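Local coordinates for protein BtGH115A (Bacteroides thetaiotaomicron, PDB 5BY3) that probably hydrolyses glycosidic bonds as a family GH115 4-O-methyl-alpha-glucuronidase with specificity for decorated arabinogalactans, at residues Leu492-Thr504 / Val515-Arg529. Sequence-based numbering, arbitrary orientation.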
# COMPACT_ATOMS: atom_id res chain seq x y z
N LEU A 492 -16.96 -4.22 -3.42
CA LEU A 492 -17.25 -4.72 -4.75
C LEU A 492 -15.96 -4.91 -5.60
O LEU A 492 -15.92 -5.82 -6.46
CB LEU A 492 -18.23 -3.80 -5.44
CG LEU A 492 -19.69 -3.73 -4.94
CD1 LEU A 492 -20.22 -2.38 -5.34
CD2 LEU A 492 -20.62 -4.83 -5.47
N ALA A 493 -14.96 -4.05 -5.35
CA ALA A 493 -13.63 -4.17 -5.97
C ALA A 493 -12.88 -5.40 -5.44
O ALA A 493 -12.19 -6.05 -6.21
CB ALA A 493 -12.81 -2.93 -5.76
N HIS A 494 -13.08 -5.75 -4.17
CA HIS A 494 -12.50 -6.95 -3.55
C HIS A 494 -13.05 -8.18 -4.26
O HIS A 494 -12.33 -9.15 -4.53
CB HIS A 494 -12.88 -6.95 -2.06
CG HIS A 494 -12.29 -8.06 -1.24
ND1 HIS A 494 -11.02 -8.00 -0.71
CD2 HIS A 494 -12.84 -9.21 -0.78
CE1 HIS A 494 -10.79 -9.09 0.01
NE2 HIS A 494 -11.88 -9.84 0.00
N ILE A 495 -14.32 -8.13 -4.61
CA ILE A 495 -14.99 -9.21 -5.31
C ILE A 495 -14.38 -9.37 -6.70
O ILE A 495 -14.13 -10.48 -7.16
CB ILE A 495 -16.51 -8.95 -5.31
CG1 ILE A 495 -17.02 -9.20 -3.87
CG2 ILE A 495 -17.24 -9.84 -6.32
CD1 ILE A 495 -18.47 -8.86 -3.58
N ARG A 496 -14.12 -8.26 -7.35
CA ARG A 496 -13.46 -8.25 -8.63
C ARG A 496 -13.13 -6.81 -8.91
O ARG A 496 -14.02 -5.96 -8.99
CB ARG A 496 -14.37 -8.81 -9.69
CG ARG A 496 -13.59 -9.23 -10.92
CD ARG A 496 -13.29 -10.72 -10.88
NE ARG A 496 -12.47 -11.09 -12.03
CZ ARG A 496 -11.98 -12.31 -12.26
NH1 ARG A 496 -12.23 -13.30 -11.39
NH2 ARG A 496 -11.23 -12.52 -13.34
N LYS A 497 -11.84 -6.54 -8.99
CA LYS A 497 -11.30 -5.24 -9.35
C LYS A 497 -11.77 -4.81 -10.74
O LYS A 497 -12.04 -5.65 -11.59
CB LYS A 497 -9.78 -5.31 -9.32
CG LYS A 497 -9.19 -5.41 -7.93
CD LYS A 497 -7.67 -5.24 -7.88
CE LYS A 497 -7.18 -4.57 -6.59
NZ LYS A 497 -7.25 -5.36 -5.32
N PRO A 498 -11.88 -3.49 -10.97
CA PRO A 498 -12.17 -3.00 -12.32
C PRO A 498 -11.33 -3.65 -13.42
O PRO A 498 -11.89 -4.13 -14.40
CB PRO A 498 -11.86 -1.53 -12.22
CG PRO A 498 -12.32 -1.21 -10.83
CD PRO A 498 -11.89 -2.38 -9.99
N GLU A 499 -10.02 -3.67 -13.22
CA GLU A 499 -9.06 -4.24 -14.14
C GLU A 499 -9.22 -5.73 -14.36
O GLU A 499 -8.83 -6.19 -15.41
CB GLU A 499 -7.63 -3.94 -13.68
CG GLU A 499 -7.28 -2.47 -13.62
CD GLU A 499 -7.51 -1.87 -12.24
OE1 GLU A 499 -8.37 -2.43 -11.54
OE2 GLU A 499 -6.86 -0.83 -11.86
N PHE A 500 -9.81 -6.48 -13.41
CA PHE A 500 -10.12 -7.93 -13.59
C PHE A 500 -11.49 -8.28 -14.25
O PHE A 500 -11.84 -9.46 -14.40
CB PHE A 500 -10.01 -8.74 -12.26
CG PHE A 500 -8.80 -8.45 -11.42
CD1 PHE A 500 -7.64 -7.85 -11.95
CD2 PHE A 500 -8.80 -8.81 -10.05
CE1 PHE A 500 -6.53 -7.56 -11.11
CE2 PHE A 500 -7.70 -8.58 -9.22
CZ PHE A 500 -6.55 -7.94 -9.75
N MSE A 501 -12.26 -7.27 -14.66
CA MSE A 501 -13.66 -7.49 -15.10
C MSE A 501 -13.78 -8.09 -16.47
O MSE A 501 -14.87 -8.50 -16.86
CB MSE A 501 -14.51 -6.21 -15.10
CG MSE A 501 -14.79 -5.77 -13.67
SE MSE A 501 -15.89 -7.09 -12.72
CE MSE A 501 -17.41 -7.17 -13.95
N GLY A 502 -12.67 -8.15 -17.21
CA GLY A 502 -12.62 -8.85 -18.48
C GLY A 502 -12.42 -10.36 -18.36
O GLY A 502 -12.57 -11.09 -19.36
N ASN A 503 -12.07 -10.84 -17.15
CA ASN A 503 -11.71 -12.25 -16.94
C ASN A 503 -10.58 -12.66 -17.93
O ASN A 503 -10.65 -13.70 -18.57
CB ASN A 503 -12.96 -13.17 -17.08
CG ASN A 503 -12.75 -14.58 -16.47
OD1 ASN A 503 -11.84 -14.80 -15.65
ND2 ASN A 503 -13.61 -15.52 -16.87
N THR A 504 -9.58 -11.81 -18.08
CA THR A 504 -8.45 -12.09 -18.97
C THR A 504 -7.22 -12.35 -18.08
O THR A 504 -7.26 -12.15 -16.87
CB THR A 504 -8.13 -10.89 -19.90
OG1 THR A 504 -7.96 -9.71 -19.12
CG2 THR A 504 -9.22 -10.63 -20.93
N VAL A 515 -8.37 -12.60 -24.61
CA VAL A 515 -9.73 -12.43 -25.13
C VAL A 515 -10.65 -12.19 -23.92
O VAL A 515 -10.72 -13.03 -23.01
CB VAL A 515 -10.23 -13.70 -25.91
CG1 VAL A 515 -11.69 -13.58 -26.35
CG2 VAL A 515 -9.34 -13.98 -27.12
N VAL A 516 -11.32 -11.04 -23.91
CA VAL A 516 -12.40 -10.75 -22.98
C VAL A 516 -13.54 -11.81 -23.04
O VAL A 516 -13.98 -12.22 -24.14
CB VAL A 516 -12.88 -9.30 -23.16
CG1 VAL A 516 -14.24 -9.08 -22.51
CG2 VAL A 516 -11.88 -8.31 -22.56
N LYS A 517 -14.02 -12.25 -21.87
CA LYS A 517 -14.92 -13.40 -21.78
C LYS A 517 -15.74 -13.36 -20.49
O LYS A 517 -15.34 -12.72 -19.52
CB LYS A 517 -14.14 -14.71 -21.88
CG LYS A 517 -13.13 -14.92 -20.74
CD LYS A 517 -11.78 -15.42 -21.24
CE LYS A 517 -11.70 -16.91 -21.07
NZ LYS A 517 -11.88 -17.22 -19.62
N ASP A 518 -16.88 -14.06 -20.50
CA ASP A 518 -17.80 -14.15 -19.36
C ASP A 518 -17.09 -14.39 -18.01
O ASP A 518 -16.18 -15.22 -17.89
CB ASP A 518 -18.82 -15.30 -19.54
CG ASP A 518 -19.71 -15.16 -20.79
OD1 ASP A 518 -19.65 -14.13 -21.52
OD2 ASP A 518 -20.48 -16.11 -21.03
N LEU A 519 -17.54 -13.66 -17.01
CA LEU A 519 -17.26 -14.00 -15.64
C LEU A 519 -18.27 -15.08 -15.31
O LEU A 519 -19.36 -15.06 -15.90
CB LEU A 519 -17.44 -12.76 -14.76
CG LEU A 519 -16.35 -11.72 -15.03
CD1 LEU A 519 -16.91 -10.34 -14.84
CD2 LEU A 519 -15.13 -11.93 -14.15
N PRO A 520 -17.93 -16.05 -14.42
CA PRO A 520 -18.90 -17.14 -14.16
C PRO A 520 -20.03 -16.71 -13.20
O PRO A 520 -20.17 -17.27 -12.08
CB PRO A 520 -18.04 -18.28 -13.58
CG PRO A 520 -16.79 -17.60 -13.02
CD PRO A 520 -16.64 -16.25 -13.70
N TRP A 521 -20.81 -15.71 -13.62
CA TRP A 521 -21.90 -15.18 -12.80
C TRP A 521 -23.25 -15.25 -13.54
O TRP A 521 -23.28 -15.18 -14.77
CB TRP A 521 -21.60 -13.74 -12.36
CG TRP A 521 -20.30 -13.46 -11.61
CD1 TRP A 521 -19.48 -14.37 -10.94
CD2 TRP A 521 -19.69 -12.17 -11.43
NE1 TRP A 521 -18.39 -13.70 -10.39
CE2 TRP A 521 -18.50 -12.37 -10.68
CE3 TRP A 521 -20.03 -10.87 -11.84
CZ2 TRP A 521 -17.67 -11.31 -10.34
CZ3 TRP A 521 -19.22 -9.86 -11.52
CH2 TRP A 521 -18.05 -10.06 -10.75
N SER A 522 -24.35 -15.40 -12.81
CA SER A 522 -25.68 -15.45 -13.41
C SER A 522 -26.16 -14.07 -13.83
O SER A 522 -25.68 -13.07 -13.32
CB SER A 522 -26.66 -15.97 -12.39
OG SER A 522 -26.80 -14.99 -11.37
N GLU A 523 -27.14 -14.02 -14.72
CA GLU A 523 -27.87 -12.79 -15.05
C GLU A 523 -28.32 -12.00 -13.83
O GLU A 523 -28.10 -10.77 -13.75
CB GLU A 523 -29.05 -13.07 -15.97
CG GLU A 523 -29.23 -11.92 -16.96
CD GLU A 523 -30.53 -11.95 -17.75
OE1 GLU A 523 -31.02 -13.05 -18.04
OE2 GLU A 523 -31.02 -10.85 -18.10
N ARG A 524 -28.91 -12.71 -12.87
CA ARG A 524 -29.36 -12.14 -11.61
C ARG A 524 -28.20 -11.44 -10.86
O ARG A 524 -28.28 -10.24 -10.60
CB ARG A 524 -30.11 -13.19 -10.77
CG ARG A 524 -30.63 -12.70 -9.43
CD ARG A 524 -30.95 -13.89 -8.54
NE ARG A 524 -30.45 -13.73 -7.17
CZ ARG A 524 -29.22 -14.05 -6.74
NH1 ARG A 524 -28.30 -14.55 -7.57
NH2 ARG A 524 -28.89 -13.86 -5.46
N GLU A 525 -27.11 -12.16 -10.59
CA GLU A 525 -25.89 -11.60 -9.95
C GLU A 525 -25.31 -10.38 -10.71
O GLU A 525 -24.82 -9.43 -10.10
CB GLU A 525 -24.81 -12.68 -9.79
CG GLU A 525 -25.11 -13.74 -8.73
CD GLU A 525 -24.28 -15.04 -8.83
OE1 GLU A 525 -23.82 -15.43 -9.93
OE2 GLU A 525 -24.13 -15.74 -7.78
N ILE A 526 -25.38 -10.42 -12.04
CA ILE A 526 -24.88 -9.32 -12.87
C ILE A 526 -25.73 -8.08 -12.67
O ILE A 526 -25.20 -7.00 -12.36
CB ILE A 526 -24.79 -9.73 -14.35
CG1 ILE A 526 -23.67 -10.74 -14.56
CG2 ILE A 526 -24.56 -8.53 -15.24
CD1 ILE A 526 -23.78 -11.52 -15.85
N ASN A 527 -27.05 -8.24 -12.80
CA ASN A 527 -28.03 -7.17 -12.54
C ASN A 527 -27.91 -6.58 -11.16
O ASN A 527 -27.88 -5.35 -11.02
CB ASN A 527 -29.46 -7.67 -12.78
CG ASN A 527 -29.74 -7.88 -14.25
OD1 ASN A 527 -29.10 -7.27 -15.08
ND2 ASN A 527 -30.67 -8.76 -14.56
N GLU A 528 -27.83 -7.46 -10.16
CA GLU A 528 -27.64 -7.07 -8.77
C GLU A 528 -26.37 -6.19 -8.64
O GLU A 528 -26.43 -5.11 -8.06
CB GLU A 528 -27.64 -8.33 -7.89
CG GLU A 528 -27.61 -8.10 -6.39
CD GLU A 528 -27.93 -9.36 -5.58
OE1 GLU A 528 -28.28 -10.39 -6.19
OE2 GLU A 528 -27.83 -9.31 -4.33
N ARG A 529 -25.26 -6.61 -9.26
CA ARG A 529 -24.00 -5.86 -9.22
C ARG A 529 -24.15 -4.55 -10.00
O ARG A 529 -23.76 -3.47 -9.51
CB ARG A 529 -22.81 -6.73 -9.73
CG ARG A 529 -21.40 -6.13 -9.59
CD ARG A 529 -20.26 -7.01 -10.15
NE ARG A 529 -18.95 -6.32 -10.23
CZ ARG A 529 -18.05 -6.24 -9.22
NH1 ARG A 529 -18.28 -6.82 -8.03
NH2 ARG A 529 -16.91 -5.57 -9.42
O HOH W 1 -15.52 -10.00 -19.09
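Arg-529 reaches from helix 523-543 to the C-terminal end of helix 476-495, where Leu-492 and Arg-496 offer their carbonyl oxygens. From CB the chain runs extended to NE, with CG anti to the backbone N (chi1 -173°). NE lies 4.0 Å from SE of Met-501, a selenomethionine, and donates to Asn-570. At the tip, NH1 and NH2 grip Leu-492 O end-on, at 3.0 and 3.1 Å, and that oxygen lies in the guanidinium plane. NH2 also makes a weak, bent bond to Arg-496 O, while CB of Arg-496 sits over one guanidinium face. CG2 of Ile-495 packs 3.6 Å from NH1. Leu-492 O still takes the helical bond from Arg-496 N, so the arginine ties down the last turn before the chain leaves helical geometry. A leucine in place of Arg-529 would probably leave both carbonyl oxygens without these donors and Asn-570 without its mate.

Met-501, folded back at chi2 and chi3, crosses Leu-519 at about a right angle and brings CE near CZ3 of Trp-521; its SE makes an oblique Met-aromatic contact with that ring. Leu-519 puts CD2 over one face of the Arg-496 guanidinium, 3.5 Å from NE, while NE and NH2 hold Phe-500 O side-on. Farther along, Asn-503 ND2 donates to Asp-518 O (2.8 Å) and Lys-517 N to Gly-502 O. Water 1 joins Met-501 O to Lys-517 O.

The contact thus fastens the loop leaving helix 476-495 against the segment leading into helix 523-543, whose start is closed by the Ser-522/Glu-525 capping box. Helix 552-580 packs on Met-501 through Asn-570 and Leu-574, and helix 730-738 touches Arg-496 and Phe-500 through Leu-737.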